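Local coordinates for NADP-dependent alcohol dehydrogenase (Entamoeba histolytica, PDB 2OUI), which probably catalyses the reversible, NADP-dependent oxidation of alcohols to aldehydes or ketones, as a tetrameric zinc-binding alcohol dehydrogenase, at residues 204-207 with 208-212; 221-224 with 225-228; 139-142 with 143-146. The protein carries 1 engineered substitution. All coordinates share one frame; numbering follows the deposited sequence.

Contact 1: residues 204-207 with 208-212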
ATOM      1  N   CYS A 204     -28.929   9.138 -14.638  1.00 27.93           N
ATOM      2  CA  CYS A 204     -28.488   8.046 -15.509  1.00 26.91           C
ATOM      3  C   CYS A 204     -27.865   8.544 -16.809  1.00 26.69           C
ATOM      4  O   CYS A 204     -26.798   8.087 -17.215  1.00 25.12           O
ATOM      5  CB  CYS A 204     -29.675   7.125 -15.823  1.00 29.20           C
ATOM      6  SG  CYS A 204     -30.336   6.240 -14.343  1.00 32.80           S
ATOM      7  N   ASP A 205     -28.529   9.489 -17.465  1.00 25.21           N
ATOM      8  CA  ASP A 205     -28.035  10.000 -18.729  1.00 25.09           C
ATOM      9  C   ASP A 205     -26.658  10.647 -18.505  1.00 23.99           C
ATOM     10  O   ASP A 205     -25.720  10.404 -19.262  1.00 25.29           O
ATOM     11  CB  ASP A 205     -29.011  11.037 -19.297  1.00 25.42           C
ATOM     12  CG  ASP A 205     -30.322  10.420 -19.778  1.00 29.79           C
ATOM     13  OD1 ASP A 205     -30.339   9.218 -20.166  1.00 24.93           O
ATOM     14  OD2 ASP A 205     -31.332  11.153 -19.761  1.00 25.94           O
ATOM     15  N   ILE A 206     -26.547  11.443 -17.446  1.00 24.18           N
ATOM     16  CA  ILE A 206     -25.278  12.129 -17.123  1.00 23.15           C
ATOM     17  C   ILE A 206     -24.154  11.152 -16.746  1.00 23.13           C
ATOM     18  O   ILE A 206     -22.973  11.403 -17.060  1.00 24.64           O
ATOM     19  CB  ILE A 206     -25.466  13.236 -16.050  1.00 24.82           C
ATOM     20  CG1 ILE A 206     -26.396  14.350 -16.566  1.00 25.55           C
ATOM     21  CG2 ILE A 206     -24.103  13.839 -15.606  1.00 25.07           C
ATOM     22  CD1 ILE A 206     -25.909  15.068 -17.849  1.00 29.93           C
ATOM     23  N   ALA A 207     -24.500  10.043 -16.092  1.00 23.81           N
ATOM     24  CA  ALA A 207     -23.473   9.051 -15.756  1.00 23.38           C
ATOM     25  C   ALA A 207     -22.735   8.532 -17.005  1.00 24.03           C
ATOM     26  O   ALA A 207     -21.506   8.373 -16.980  1.00 23.79           O
ATOM     27  CB  ALA A 207     -24.056   7.935 -14.962  1.00 25.67           C
ATOM     28  N   LEU A 208     -23.477   8.285 -18.086  1.00 22.62           N
ATOM     29  CA  LEU A 208     -22.890   7.882 -19.364  1.00 24.86           C
ATOM     30  C   LEU A 208     -21.924   8.947 -19.900  1.00 28.17           C
ATOM     31  O   LEU A 208     -20.959   8.627 -20.591  1.00 30.94           O
ATOM     32  CB  LEU A 208     -23.967   7.541 -20.412  1.00 22.97           C
ATOM     33  CG  LEU A 208     -24.767   6.258 -20.162  1.00 22.78           C
ATOM     34  CD1 LEU A 208     -25.843   6.027 -21.255  1.00 20.28           C
ATOM     35  CD2 LEU A 208     -23.849   5.074 -20.096  1.00 21.70           C
ATOM     36  N   GLU A 209     -22.155  10.212 -19.572  1.00 28.50           N
ATOM     37  CA  GLU A 209     -21.223  11.253 -20.026  1.00 28.28           C
ATOM     38  C   GLU A 209     -19.921  11.305 -19.227  1.00 29.19           C
ATOM     39  O   GLU A 209     -18.946  11.897 -19.674  1.00 29.41           O
ATOM     40  CB  GLU A 209     -21.895  12.633 -20.048  1.00 26.59           C
ATOM     41  CG  GLU A 209     -23.041  12.714 -21.042  1.00 31.00           C
ATOM     42  CD  GLU A 209     -23.573  14.137 -21.250  1.00 33.05           C
ATOM     43  OE1 GLU A 209     -22.982  15.100 -20.709  1.00 42.87           O
ATOM     44  OE2 GLU A 209     -24.586  14.289 -21.973  1.00 47.54           O
ATOM     45  N   TYR A 210     -19.894  10.676 -18.054  1.00 25.78           N
ATOM     46  CA  TYR A 210     -18.718  10.745 -17.185  1.00 25.00           C
ATOM     47  C   TYR A 210     -17.883   9.465 -17.205  1.00 27.28           C
ATOM     48  O   TYR A 210     -16.944   9.307 -16.406  1.00 27.51           O
ATOM     49  CB  TYR A 210     -19.164  11.030 -15.763  1.00 26.31           C
ATOM     50  CG  TYR A 210     -19.346  12.512 -15.459  1.00 25.52           C
ATOM     51  CD1 TYR A 210     -18.290  13.420 -15.625  1.00 27.18           C
ATOM     52  CD2 TYR A 210     -20.536  12.974 -14.908  1.00 27.25           C
ATOM     53  CE1 TYR A 210     -18.454  14.793 -15.308  1.00 24.53           C
ATOM     54  CE2 TYR A 210     -20.715  14.313 -14.571  1.00 29.10           C
ATOM     55  CZ  TYR A 210     -19.689  15.216 -14.772  1.00 29.12           C
ATOM     56  OH  TYR A 210     -19.921  16.511 -14.403  1.00 27.83           O
ATOM     57  N   GLY A 211     -18.275   8.537 -18.073  1.00 25.69           N
ATOM     58  CA  GLY A 211     -17.529   7.304 -18.250  1.00 25.33           C
ATOM     59  C   GLY A 211     -18.247   6.030 -17.852  1.00 24.33           C
ATOM     60  O   GLY A 211     -17.672   4.951 -18.009  1.00 21.31           O
ATOM     61  N   ALA A 212     -19.481   6.119 -17.347  1.00 21.00           N
ATOM     62  CA  ALA A 212     -20.289   4.873 -17.181  1.00 22.65           C
ATOM     63  C   ALA A 212     -20.465   4.177 -18.522  1.00 20.63           C
ATOM     64  O   ALA A 212     -20.616   4.826 -19.556  1.00 20.54           O
ATOM     65  CB  ALA A 212     -21.677   5.153 -16.604  1.00 20.00           C
TER

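Contact 2: residues 221-224 with 225-228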
ATOM      1  N   GLY A 221     -35.517  -5.022 -12.836  1.00 27.79           N
ATOM      2  CA  GLY A 221     -35.350  -6.212 -11.992  1.00 26.52           C
ATOM      3  C   GLY A 221     -34.277  -6.023 -10.941  1.00 25.19           C
ATOM      4  O   GLY A 221     -33.556  -5.018 -10.941  1.00 25.35           O
ATOM      5  N   ASP A 222     -34.144  -7.006 -10.052  1.00 23.49           N
ATOM      6  CA  ASP A 222     -33.165  -6.915  -8.969  1.00 23.85           C
ATOM      7  C   ASP A 222     -31.799  -6.495  -9.512  1.00 23.90           C
ATOM      8  O   ASP A 222     -31.276  -7.150 -10.433  1.00 23.43           O
ATOM      9  CB  ASP A 222     -33.045  -8.271  -8.273  1.00 26.34           C
ATOM     10  CG  ASP A 222     -32.161  -8.205  -7.060  1.00 33.78           C
ATOM     11  OD1 ASP A 222     -30.944  -8.403  -7.222  1.00 35.33           O
ATOM     12  OD2 ASP A 222     -32.680  -7.888  -5.964  1.00 36.48           O
ATOM     13  N   ILE A 223     -31.216  -5.433  -8.953  1.00 24.03           N
ATOM     14  CA  ILE A 223     -29.959  -4.885  -9.488  1.00 23.45           C
ATOM     15  C   ILE A 223     -28.757  -5.829  -9.332  1.00 23.65           C
ATOM     16  O   ILE A 223     -27.862  -5.840 -10.184  1.00 21.98           O
ATOM     17  CB  ILE A 223     -29.628  -3.463  -8.956  1.00 25.47           C
ATOM     18  CG1 ILE A 223     -29.403  -3.454  -7.443  1.00 27.39           C
ATOM     19  CG2 ILE A 223     -30.742  -2.473  -9.347  1.00 22.42           C
ATOM     20  CD1 ILE A 223     -27.979  -3.582  -7.048  1.00 25.44           C
ATOM     21  N   VAL A 224     -28.738  -6.618  -8.258  1.00 22.73           N
ATOM     22  CA  VAL A 224     -27.694  -7.650  -8.097  1.00 23.09           C
ATOM     23  C   VAL A 224     -27.792  -8.718  -9.202  1.00 24.74           C
ATOM     24  O   VAL A 224     -26.778  -9.070  -9.844  1.00 25.50           O
ATOM     25  CB  VAL A 224     -27.712  -8.268  -6.665  1.00 24.94           C
ATOM     26  CG1 VAL A 224     -26.710  -9.425  -6.530  1.00 26.99           C
ATOM     27  CG2 VAL A 224     -27.435  -7.187  -5.597  1.00 22.12           C
ATOM     28  N   GLU A 225     -28.998  -9.237  -9.418  1.00 23.21           N
ATOM     29  CA  GLU A 225     -29.229 -10.207 -10.481  1.00 24.94           C
ATOM     30  C   GLU A 225     -28.828  -9.634 -11.849  1.00 24.02           C
ATOM     31  O   GLU A 225     -28.203 -10.315 -12.664  1.00 22.15           O
ATOM     32  CB  GLU A 225     -30.684 -10.669 -10.479  1.00 25.53           C
ATOM     33  CG  GLU A 225     -31.106 -11.416  -9.209  1.00 36.40           C
ATOM     34  CD  GLU A 225     -30.467 -12.808  -9.064  1.00 51.43           C
ATOM     35  OE1 GLU A 225     -30.415 -13.574 -10.058  1.00 55.84           O
ATOM     36  OE2 GLU A 225     -30.033 -13.140  -7.936  1.00 55.17           O
ATOM     37  N   GLN A 226     -29.155  -8.367 -12.091  1.00 21.91           N
ATOM     38  CA  GLN A 226     -28.806  -7.731 -13.359  1.00 22.90           C
ATOM     39  C   GLN A 226     -27.293  -7.691 -13.602  1.00 23.67           C
ATOM     40  O   GLN A 226     -26.821  -7.938 -14.721  1.00 25.30           O
ATOM     41  CB  GLN A 226     -29.345  -6.302 -13.387  1.00 20.91           C
ATOM     42  CG  GLN A 226     -30.830  -6.163 -13.681  1.00 22.01           C
ATOM     43  CD  GLN A 226     -31.184  -4.709 -13.968  1.00 30.07           C
ATOM     44  OE1 GLN A 226     -31.915  -4.056 -13.206  1.00 28.15           O
ATOM     45  NE2 GLN A 226     -30.636  -4.183 -15.048  1.00 20.74           N
ATOM     46  N   ILE A 227     -26.545  -7.345 -12.562  1.00 23.55           N
ATOM     47  CA  ILE A 227     -25.087  -7.224 -12.660  1.00 24.04           C
ATOM     48  C   ILE A 227     -24.434  -8.606 -12.748  1.00 26.86           C
ATOM     49  O   ILE A 227     -23.464  -8.790 -13.496  1.00 26.34           O
ATOM     50  CB  ILE A 227     -24.510  -6.368 -11.507  1.00 23.59           C
ATOM     51  CG1 ILE A 227     -24.831  -4.892 -11.798  1.00 27.38           C
ATOM     52  CG2 ILE A 227     -22.985  -6.590 -11.355  1.00 23.64           C
ATOM     53  CD1 ILE A 227     -24.861  -4.014 -10.603  1.00 28.79           C
ATOM     54  N   LEU A 228     -24.970  -9.573 -12.007  1.00 26.97           N
ATOM     55  CA  LEU A 228     -24.474 -10.950 -12.126  1.00 27.31           C
ATOM     56  C   LEU A 228     -24.747 -11.540 -13.499  1.00 28.48           C
ATOM     57  O   LEU A 228     -23.895 -12.228 -14.064  1.00 32.80           O
ATOM     58  CB  LEU A 228     -25.063 -11.838 -11.044  1.00 29.00           C
ATOM     59  CG  LEU A 228     -24.581 -11.548  -9.621  1.00 30.59           C
ATOM     60  CD1 LEU A 228     -25.347 -12.427  -8.630  1.00 26.82           C
ATOM     61  CD2 LEU A 228     -23.061 -11.734  -9.476  1.00 32.96           C
TER

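Contact 3: residues 139-142 with 143-146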
ATOM      1  N   ASP A 139      -9.022  30.323 -14.517  1.00 27.20           N
ATOM      2  CA  ASP A 139      -9.731  29.645 -15.609  1.00 27.75           C
ATOM      3  C   ASP A 139     -10.872  28.715 -15.130  1.00 29.43           C
ATOM      4  O   ASP A 139     -11.377  27.879 -15.907  1.00 30.96           O
ATOM      5  CB  ASP A 139      -8.725  28.895 -16.507  1.00 26.39           C
ATOM      6  CG  ASP A 139      -8.058  27.699 -15.805  1.00 31.15           C
ATOM      7  OD1 ASP A 139      -8.088  27.583 -14.559  1.00 29.45           O
ATOM      8  OD2 ASP A 139      -7.500  26.850 -16.523  1.00 37.89           O
ATOM      9  N   ILE A 140     -11.279  28.846 -13.861  1.00 26.02           N
ATOM     10  CA  ILE A 140     -12.405  28.051 -13.351  1.00 25.71           C
ATOM     11  C   ILE A 140     -13.526  28.970 -12.863  1.00 24.85           C
ATOM     12  O   ILE A 140     -13.289  29.867 -12.056  1.00 25.00           O
ATOM     13  CB  ILE A 140     -12.001  27.066 -12.221  1.00 24.80           C
ATOM     14  CG1 ILE A 140     -10.836  26.168 -12.669  1.00 27.18           C
ATOM     15  CG2 ILE A 140     -13.203  26.211 -11.812  1.00 24.91           C
ATOM     16  CD1 ILE A 140     -10.438  25.079 -11.663  1.00 26.57           C
ATOM     17  N   LYS A 141     -14.745  28.737 -13.352  1.00 24.90           N
ATOM     18  CA  LYS A 141     -15.895  29.537 -12.923  1.00 26.03           C
ATOM     19  C   LYS A 141     -16.229  29.220 -11.471  1.00 26.51           C
ATOM     20  O   LYS A 141     -16.180  28.047 -11.056  1.00 27.41           O
ATOM     21  CB  LYS A 141     -17.106  29.257 -13.816  1.00 28.14           C
ATOM     22  CG  LYS A 141     -16.897  29.741 -15.241  1.00 33.08           C
ATOM     23  CD  LYS A 141     -17.557  28.826 -16.243  1.00 44.60           C
ATOM     24  CE  LYS A 141     -18.891  29.351 -16.698  1.00 46.72           C
ATOM     25  NZ  LYS A 141     -19.293  28.604 -17.915  1.00 51.92           N
ATOM     26  N   PRO A 142     -16.565  30.245 -10.684  1.00 25.95           N
ATOM     27  CA  PRO A 142     -16.927  29.937  -9.293  1.00 25.23           C
ATOM     28  C   PRO A 142     -17.931  28.784  -9.157  1.00 26.90           C
ATOM     29  O   PRO A 142     -17.776  27.935  -8.277  1.00 26.52           O
ATOM     30  CB  PRO A 142     -17.514  31.258  -8.780  1.00 26.99           C
ATOM     31  CG  PRO A 142     -16.875  32.319  -9.654  1.00 28.59           C
ATOM     32  CD  PRO A 142     -16.616  31.692 -10.993  1.00 25.57           C
ATOM     33  N   GLU A 143     -18.935  28.741 -10.029  1.00 27.15           N
ATOM     34  CA  GLU A 143     -19.989  27.733  -9.934  1.00 25.74           C
ATOM     35  C   GLU A 143     -19.440  26.338 -10.213  1.00 26.56           C
ATOM     36  O   GLU A 143     -19.823  25.363  -9.551  1.00 27.84           O
ATOM     37  CB  GLU A 143     -21.139  28.064 -10.887  1.00 27.75           C
ATOM     38  CG  GLU A 143     -21.826  29.379 -10.570  1.00 35.68           C
ATOM     39  CD  GLU A 143     -21.274  30.600 -11.342  1.00 45.55           C
ATOM     40  OE1 GLU A 143     -20.074  30.619 -11.724  1.00 38.68           O
ATOM     41  OE2 GLU A 143     -22.060  31.563 -11.542  1.00 44.75           O
ATOM     42  N   ASP A 144     -18.512  26.231 -11.160  1.00 24.87           N
ATOM     43  CA  ASP A 144     -17.855  24.937 -11.398  1.00 25.92           C
ATOM     44  C   ASP A 144     -16.917  24.563 -10.251  1.00 26.30           C
ATOM     45  O   ASP A 144     -16.791  23.386  -9.883  1.00 25.08           O
ATOM     46  CB  ASP A 144     -17.075  24.954 -12.718  1.00 24.00           C
ATOM     47  CG  ASP A 144     -17.977  25.023 -13.940  1.00 32.08           C
ATOM     48  OD1 ASP A 144     -19.223  24.942 -13.796  1.00 32.11           O
ATOM     49  OD2 ASP A 144     -17.420  25.162 -15.056  1.00 33.82           O
ATOM     50  N   ALA A 145     -16.242  25.563  -9.684  1.00 22.73           N
ATOM     51  CA  ALA A 145     -15.288  25.296  -8.604  1.00 22.61           C
ATOM     52  C   ALA A 145     -15.958  24.857  -7.302  1.00 23.50           C
ATOM     53  O   ALA A 145     -15.342  24.126  -6.515  1.00 23.74           O
ATOM     54  CB  ALA A 145     -14.409  26.514  -8.358  1.00 24.38           C
ATOM     55  N   VAL A 146     -17.194  25.311  -7.052  1.00 23.18           N
ATOM     56  CA  VAL A 146     -17.874  24.956  -5.793  1.00 25.49           C
ATOM     57  C   VAL A 146     -18.188  23.452  -5.720  1.00 25.08           C
ATOM     58  O   VAL A 146     -18.389  22.883  -4.624  1.00 24.09           O
ATOM     59  CB  VAL A 146     -19.124  25.828  -5.507  1.00 27.05           C
ATOM     60  CG1 VAL A 146     -20.281  25.465  -6.430  1.00 30.37           C
ATOM     61  CG2 VAL A 146     -19.509  25.711  -4.040  1.00 31.41           C
TER
HETATM   62  O   HOH W   1     -14.888  26.370 -15.384  1.00 29.49           O
HETATM   63  O   HOH W   2     -18.144  25.583 -17.602  1.00 38.82           O

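Contact 1: residues 204-207 with 208-212
The backbone carbonyl of Ala207 takes two N-H groups from the chain that turns past it, Ala212 N at 3.1 Å and Tyr210 N at 3.0 Å from Ala207 O, and so closes the last turn of helix 201-209. The six-to-one bond from Ala212 N, together with the positive phi of Gly211, marks a Schellman motif, the C-terminal cap of the helix in the Rossmann-type beta-alpha-beta unit formed by strand 194-197, this helix and strand 214-216; the Tyr210 N bond to the same oxygen is of 3-10 type. The two donors reach the oxygen from opposite faces of its carbonyl plane: Tyr210 N stands well above it, 64° out, while Ala212 N is tilted by 35°. Earlier in the turn the helical bonds are already weak, as with Leu208 N to Cys204 O. Gly211 carries the reversal at a phi of 115°, where a CB would be jammed against the preceding carbonyl oxygen, and glycine avoids that clash. Its own carbonyl accepts from Lys313 of a second subunit.

Among the side chains, Ile206 and Tyr210 run side by side and point the same way. Ile206 CG2, which lies anti to the backbone nitrogen, comes obliquely upon the tyrosine ring, 3.6 Å from Tyr210 CE2. A branched aliphatic and a large ring suit this buried flank because Leu180, Met181 and Ala184 of helix 177-188 pack on it; the phenol hydroxyl hydrogen-bonds to the carbonyl of Asp315. Cys204 and Leu208 reach Ile215 of strand 214-216. Against strand 194-197 two alanines, Ala207 and Ala212, lie on Ala196, and the small methyl of the latter can follow the turn closely: Ala212 CB sits 3.2 Å from Ala207 O and 4.0 Å from Ala207 CB.

Contact 2: residues 221-224 with 225-228
Asp222 OD1 accepts the backbone N-H of Glu225 at 3.1 Å, a nearly straight bond with an angle of 164° at the hydrogen. Asp222 holds the N-cap position of helix 223-230, and aspartate suits it because its short carboxylate can fold back over amides of the first turn. With CG anti to the backbone nitrogen (chi1 -174°), OD1 offers its anti lone pair, the one directed away from OD2, to that donor. The carbonyl of the same residue starts the regular helical ladder: Gln226 N makes a hydrogen bond of 3.0 Å to Asp222 O. Glu225 crosses the aspartate at a slant and touches it with its aliphatic part, Glu225 CG coming 3.6 Å from Asp222 OD1; its chain bends at chi2, and Asp222 OD1 and Glu225 OE2 stay 4.9 Å apart.

Val224 and Leu228, one turn apart, run alongside each other, with Val224 CG1 3.9 Å from Leu228 CD1. Further out, Gln251 and Lys254 of helix 248-255 meet Val224. Ile223 and Ile227 touch Ile216 and Val197 of the parallel sheet, where bulky aliphatic side chains fill the seam between helix and strands.

The negative cap lies at the positive end of the helix dipole, which probably stabilises its charge and offsets some of the repulsion from Glu225.

Contact 3: residues 139-142 with 143-146
Lys141 runs alongside Asp144, both side chains pointing the same way. From the backbone, Lys141 CB passes 3.9 Å from Glu143 OE1, and CG leads on beside the backbone nitrogen. Bends at chi2 and chi3 then carry the chain past the aspartate: Lys141 CD lies 3.9 Å from Asp144 OD2. The ammonium at the tip makes no direct salt bridge with that oxygen, which is 4.9 Å from Lys141 NZ. Water 2 spans the interval, accepting from Lys141 NZ and donating to Asp144 OD2, while water 1 joins the same carboxylate oxygen to Lys141 N, 3.1 Å from the water. One aspartate oxygen thus receives two water hydrogens, and a long, flexible lysine suits this solvated edge.

Lys141 is also the N-cap of the short helix 142-145, with Pro142 following as its first residue. Proline fits there because the first turn does not call on its missing N-H, and its ring lies beside Glu143, OE1 of which is 3.7 Å from Pro142 CD. The first full helical bond runs from Ala145 N to Lys141 O at 2.8 Å. On the buried side Ile140 CG2 meets Ala145 CB at 3.7 Å; the small methyl accepts the branched isoleucine, whose other neighbours include Ala306, Ile309 and Ser310 of helix 298-310.

Overall arrangement
The three sites lie in series along the chain, contact 3 first. Contacts 1 and 2 belong to the Rossmann-type part, at the C-terminal end of helix 201-209 and the N-terminal end of helix 223-230; strand 214-216 runs between these helices and touches side chains from both. Their centres are 19 Å apart, and their nearest atoms about 10 Å. Contact 3, at the start of helix 142-145, is 21 Å from contact 1 and 38 Å from contact 2, centre to centre. Its Val146 side chain comes to about 10 Å from the zinc ion held by Cys37, His59 and Asp150, too far to bind it.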